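Local coordinates for DUF72 domain-containing protein (Thermotoga maritima, PDB 1VPQ) that is of unknown function but belongs to the DUF72 family, whose members are grouped with the TIM-barrel folds, at residues Y15-W26 and Y44-L55. Numbering follows the deposited sequence.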
loop_
_atom_site.group_PDB
_atom_site.type_symbol
_atom_site.label_atom_id
_atom_site.label_comp_id
_atom_site.label_asym_id
_atom_site.label_seq_id
_atom_site.Cartn_x
_atom_site.Cartn_y
_atom_site.Cartn_z
ATOM N N TYR A 15 7.047 -9.144 4.412
ATOM C CA TYR A 15 7.465 -8.662 3.081
ATOM C C TYR A 15 7.566 -7.143 3.046
ATOM O O TYR A 15 6.550 -6.448 3.112
ATOM C CB TYR A 15 6.469 -9.073 1.992
ATOM C CG TYR A 15 6.233 -10.552 1.846
ATOM C CD1 TYR A 15 5.380 -11.224 2.712
ATOM C CD2 TYR A 15 6.835 -11.274 0.819
ATOM C CE1 TYR A 15 5.138 -12.588 2.573
ATOM C CE2 TYR A 15 6.609 -12.635 0.673
ATOM C CZ TYR A 15 5.755 -13.291 1.551
ATOM O OH TYR A 15 5.524 -14.652 1.410
ATOM N N VAL A 16 8.781 -6.632 2.917
ATOM C CA VAL A 16 8.982 -5.192 2.725
ATOM C C VAL A 16 9.262 -4.857 1.248
ATOM O O VAL A 16 10.009 -5.563 0.552
ATOM C CB VAL A 16 10.080 -4.610 3.659
ATOM C CG1 VAL A 16 11.414 -5.316 3.460
ATOM C CG2 VAL A 16 10.235 -3.081 3.462
ATOM N N GLY A 17 8.634 -3.779 0.789
ATOM C CA GLY A 17 8.879 -3.220 -0.528
ATOM C C GLY A 17 8.501 -1.751 -0.564
ATOM O O GLY A 17 8.382 -1.108 0.479
ATOM N N THR A 18 8.325 -1.225 -1.775
ATOM C CA THR A 18 7.934 0.169 -1.990
ATOM C C THR A 18 6.631 0.282 -2.787
ATOM O O THR A 18 6.156 -0.688 -3.380
ATOM C CB THR A 18 9.013 0.924 -2.768
ATOM O OG1 THR A 18 9.329 0.174 -3.944
ATOM C CG2 THR A 18 10.277 1.125 -1.914
ATOM N N SER A 19 6.058 1.483 -2.787
ATOM C CA SER A 19 4.876 1.772 -3.597
ATOM C C SER A 19 5.343 2.170 -4.984
ATOM O O SER A 19 5.773 3.304 -5.204
ATOM C CB SER A 19 4.032 2.891 -2.989
ATOM O OG SER A 19 3.437 2.478 -1.777
ATOM N N GLY A 20 5.260 1.221 -5.909
ATOM C CA GLY A 20 5.779 1.408 -7.256
ATOM C C GLY A 20 7.265 1.112 -7.314
ATOM O O GLY A 20 7.956 1.097 -6.289
ATOM N N PHE A 21 7.737 0.856 -8.525
ATOM C CA PHE A 21 9.157 0.628 -8.804
ATOM C C PHE A 21 9.665 1.480 -9.977
ATOM O O PHE A 21 10.867 1.611 -10.161
ATOM C CB PHE A 21 9.383 -0.851 -9.136
ATOM C CG PHE A 21 8.808 -1.264 -10.467
ATOM C CD1 PHE A 21 9.563 -1.158 -11.629
ATOM C CD2 PHE A 21 7.505 -1.734 -10.562
ATOM C CE1 PHE A 21 9.039 -1.525 -12.860
ATOM C CE2 PHE A 21 6.971 -2.101 -11.792
ATOM C CZ PHE A 21 7.745 -1.998 -12.943
ATOM N N SER A 22 8.748 2.041 -10.765
ATOM C CA SER A 22 9.076 2.666 -12.048
ATOM C C SER A 22 9.197 4.183 -11.915
ATOM O O SER A 22 8.283 4.927 -12.270
ATOM C CB SER A 22 8.016 2.286 -13.090
ATOM O OG SER A 22 8.450 2.553 -14.411
ATOM N N PHE A 23 10.341 4.624 -11.395
ATOM C CA PHE A 23 10.634 6.045 -11.186
ATOM C C PHE A 23 11.989 6.401 -11.792
ATOM O O PHE A 23 12.954 5.656 -11.634
ATOM C CB PHE A 23 10.667 6.378 -9.691
ATOM C CG PHE A 23 9.387 6.064 -8.958
ATOM C CD1 PHE A 23 8.296 6.918 -9.038
ATOM C CD2 PHE A 23 9.282 4.924 -8.173
ATOM C CE1 PHE A 23 7.114 6.632 -8.354
ATOM C CE2 PHE A 23 8.105 4.630 -7.488
ATOM C CZ PHE A 23 7.021 5.487 -7.576
ATOM N N GLU A 24 12.053 7.543 -12.475
ATOM C CA GLU A 24 13.307 8.073 -13.017
ATOM C C GLU A 24 14.121 8.803 -11.938
ATOM O O GLU A 24 15.346 8.749 -11.942
ATOM C CB GLU A 24 13.020 9.016 -14.186
ATOM C CG GLU A 24 12.411 8.331 -15.419
ATOM C CD GLU A 24 13.461 7.769 -16.374
ATOM O OE1 GLU A 24 14.196 6.838 -15.978
ATOM O OE2 GLU A 24 13.545 8.256 -17.526
ATOM N N ASP A 25 13.424 9.502 -11.042
ATOM C CA ASP A 25 13.975 9.991 -9.761
ATOM C C ASP A 25 14.978 9.040 -9.092
ATOM O O ASP A 25 15.950 9.505 -8.486
ATOM C CB ASP A 25 12.829 10.214 -8.747
ATOM C CG ASP A 25 12.372 11.655 -8.666
ATOM O OD1 ASP A 25 12.709 12.453 -9.567
ATOM O OD2 ASP A 25 11.666 11.990 -7.689
ATOM N N TRP A 26 14.708 7.730 -9.169
ATOM C CA TRP A 26 15.548 6.694 -8.534
ATOM C C TRP A 26 16.889 6.433 -9.253
ATOM O O TRP A 26 17.810 5.868 -8.659
ATOM C CB TRP A 26 14.769 5.371 -8.395
ATOM C CG TRP A 26 13.605 5.411 -7.443
ATOM C CD1 TRP A 26 12.954 6.519 -6.978
ATOM C CD2 TRP A 26 12.922 4.282 -6.871
ATOM N NE1 TRP A 26 11.931 6.150 -6.140
ATOM C CE2 TRP A 26 11.888 4.784 -6.058
ATOM C CE3 TRP A 26 13.091 2.899 -6.965
ATOM C CZ2 TRP A 26 11.021 3.954 -5.348
ATOM C CZ3 TRP A 26 12.229 2.067 -6.251
ATOM C CH2 TRP A 26 11.209 2.601 -5.456
ATOM N N TYR A 44 14.878 -4.189 -9.346
ATOM C CA TYR A 44 14.125 -4.124 -8.100
ATOM C C TYR A 44 14.139 -5.460 -7.316
ATOM O O TYR A 44 14.486 -5.476 -6.133
ATOM C CB TYR A 44 12.691 -3.682 -8.427
ATOM C CG TYR A 44 11.754 -3.527 -7.259
ATOM C CD1 TYR A 44 11.005 -4.609 -6.798
ATOM C CD2 TYR A 44 11.584 -2.299 -6.640
ATOM C CE1 TYR A 44 10.130 -4.477 -5.729
ATOM C CE2 TYR A 44 10.699 -2.150 -5.570
ATOM C CZ TYR A 44 9.979 -3.248 -5.115
ATOM O OH TYR A 44 9.102 -3.121 -4.059
ATOM N N TRP A 45 13.781 -6.567 -7.969
ATOM C CA TRP A 45 13.701 -7.871 -7.278
ATOM C C TRP A 45 15.015 -8.662 -7.245
ATOM O O TRP A 45 15.293 -9.351 -6.252
ATOM C CB TRP A 45 12.560 -8.758 -7.825
ATOM C CG TRP A 45 12.661 -9.214 -9.275
ATOM C CD1 TRP A 45 11.965 -8.705 -10.336
ATOM C CD2 TRP A 45 13.460 -10.292 -9.803
ATOM N NE1 TRP A 45 12.292 -9.379 -11.488
ATOM C CE2 TRP A 45 13.209 -10.352 -11.193
ATOM C CE3 TRP A 45 14.367 -11.201 -9.240
ATOM C CZ2 TRP A 45 13.831 -11.280 -12.027
ATOM C CZ3 TRP A 45 14.988 -12.128 -10.070
ATOM C CH2 TRP A 45 14.716 -12.159 -11.451
ATOM N N ALA A 46 15.804 -8.586 -8.319
ATOM C CA ALA A 46 17.034 -9.392 -8.435
ATOM C C ALA A 46 18.212 -8.818 -7.649
ATOM O O ALA A 46 18.993 -9.570 -7.072
ATOM C CB ALA A 46 17.420 -9.572 -9.885
ATOM N N VAL A 47 18.327 -7.493 -7.633
ATOM C CA VAL A 47 19.461 -6.801 -7.012
ATOM C C VAL A 47 19.073 -6.167 -5.668
ATOM O O VAL A 47 19.620 -6.536 -4.635
ATOM C CB VAL A 47 20.059 -5.735 -7.962
ATOM C CG1 VAL A 47 21.344 -5.142 -7.383
ATOM C CG2 VAL A 47 20.324 -6.337 -9.344
ATOM N N LEU A 48 18.129 -5.228 -5.672
ATOM C CA LEU A 48 17.676 -4.602 -4.421
ATOM C C LEU A 48 16.997 -5.604 -3.481
ATOM O O LEU A 48 16.902 -5.362 -2.278
ATOM C CB LEU A 48 16.744 -3.417 -4.696
ATOM C CG LEU A 48 17.276 -2.287 -5.584
ATOM C CD1 LEU A 48 16.242 -1.183 -5.695
ATOM C CD2 LEU A 48 18.570 -1.729 -5.040
ATOM N N GLY A 49 16.520 -6.720 -4.025
ATOM C CA GLY A 49 16.117 -7.877 -3.206
ATOM C C GLY A 49 14.728 -7.808 -2.595
ATOM O O GLY A 49 14.384 -8.611 -1.727
ATOM N N PHE A 50 13.926 -6.852 -3.051
ATOM C CA PHE A 50 12.535 -6.742 -2.619
ATOM C C PHE A 50 11.685 -7.848 -3.239
ATOM O O PHE A 50 11.727 -8.052 -4.452
ATOM C CB PHE A 50 11.960 -5.387 -3.019
ATOM C CG PHE A 50 12.639 -4.224 -2.369
ATOM C CD1 PHE A 50 12.711 -4.134 -0.990
ATOM C CD2 PHE A 50 13.176 -3.200 -3.137
ATOM C CE1 PHE A 50 13.329 -3.066 -0.386
ATOM C CE2 PHE A 50 13.801 -2.126 -2.546
ATOM C CZ PHE A 50 13.879 -2.055 -1.166
ATOM N N ARG A 51 10.900 -8.532 -2.405
ATOM C CA ARG A 51 10.075 -9.664 -2.834
ATOM C C ARG A 51 8.606 -9.276 -3.052
ATOM O O ARG A 51 7.759 -10.126 -3.294
ATOM C CB ARG A 51 10.159 -10.767 -1.781
ATOM C CG ARG A 51 11.585 -11.286 -1.540
ATOM C CD ARG A 51 11.821 -12.622 -2.222
ATOM N NE ARG A 51 10.877 -13.627 -1.731
ATOM C CZ ARG A 51 10.974 -14.266 -0.567
ATOM N NH1 ARG A 51 11.990 -14.028 0.268
ATOM N NH2 ARG A 51 10.040 -15.155 -0.240
ATOM N N ILE A 52 8.312 -7.983 -2.962
ATOM C CA ILE A 52 6.946 -7.490 -3.087
ATOM C C ILE A 52 6.965 -6.026 -3.523
ATOM O O ILE A 52 7.929 -5.300 -3.256
ATOM C CB ILE A 52 6.143 -7.676 -1.751
ATOM C CG1 ILE A 52 4.635 -7.632 -2.007
ATOM C CG2 ILE A 52 6.543 -6.631 -0.699
ATOM C CD1 ILE A 52 3.784 -8.064 -0.815
ATOM N N VAL A 53 5.906 -5.612 -4.209
ATOM C CA VAL A 53 5.721 -4.213 -4.568
ATOM C C VAL A 53 4.225 -3.929 -4.566
ATOM O O VAL A 53 3.426 -4.807 -4.869
ATOM C CB VAL A 53 6.377 -3.863 -5.942
ATOM C CG1 VAL A 53 5.702 -4.599 -7.097
ATOM C CG2 VAL A 53 6.373 -2.361 -6.192
ATOM N N GLU A 54 3.861 -2.709 -4.188
ATOM C CA GLU A 54 2.476 -2.255 -4.177
ATOM C C GLU A 54 2.224 -1.401 -5.416
ATOM O O GLU A 54 2.936 -0.433 -5.654
ATOM C CB GLU A 54 2.234 -1.439 -2.916
ATOM C CG GLU A 54 0.833 -0.897 -2.747
ATOM C CD GLU A 54 0.757 0.093 -1.609
ATOM O OE1 GLU A 54 1.089 1.271 -1.851
ATOM O OE2 GLU A 54 0.378 -0.316 -0.484
ATOM N N LEU A 55 1.195 -1.751 -6.188
ATOM C CA LEU A 55 0.944 -1.112 -7.482
ATOM C C LEU A 55 -0.398 -0.379 -7.588
ATOM O O LEU A 55 -1.378 -0.732 -6.938
ATOM C CB LEU A 55 1.060 -2.152 -8.598
ATOM C CG LEU A 55 2.478 -2.706 -8.789
ATOM C CD1 LEU A 55 2.472 -3.957 -9.632
ATOM C CD2 LEU A 55 3.397 -1.658 -9.404
HETATM O O HOH W 1 10.891 -8.405 0.530
#
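Tyr15 lays its CB against Ile52 CG2 at 3.6 Å, an apolar start to the seam where the first and second strands of a TIM-barrel-like fold meet. Next, the carbonyl of Val16 and the N-H of Arg51 share one water instead of bonding directly. Gly17, without a side chain, brings its CA close to both Tyr44 OH and Ile52 O. Tyr44 OH bridges the two strands, accepting a nearly straight bond from Thr18 N (169°). Tyr44 OH in turn donates to Ile52 O at 2.6 Å, on a lone pair in the carbonyl plane. With CG anti to its backbone N (chi1 -179°), Tyr44 reaches in from helix 40-46, its ring edge against Thr18 OG1, which itself donates to Gly20 O. Direct pairing then takes over: Glu54 N bonds Thr18 O almost straight (177°), and Gly20 N bonds Glu54 O at 2.9 Å. Ser19 OG meets Glu54 OE1 at 2.6 Å from above the carboxylate plane. Phe21 CB packs on Tyr44 CD2, 3.6 Å away. Arg203 and Tyr201, from strand 199-204, also hold the Glu54 carboxylate, strand 245-250 pairs with the other side of strand 13-18, and helix 257-270 packs on Val16 and Phe50.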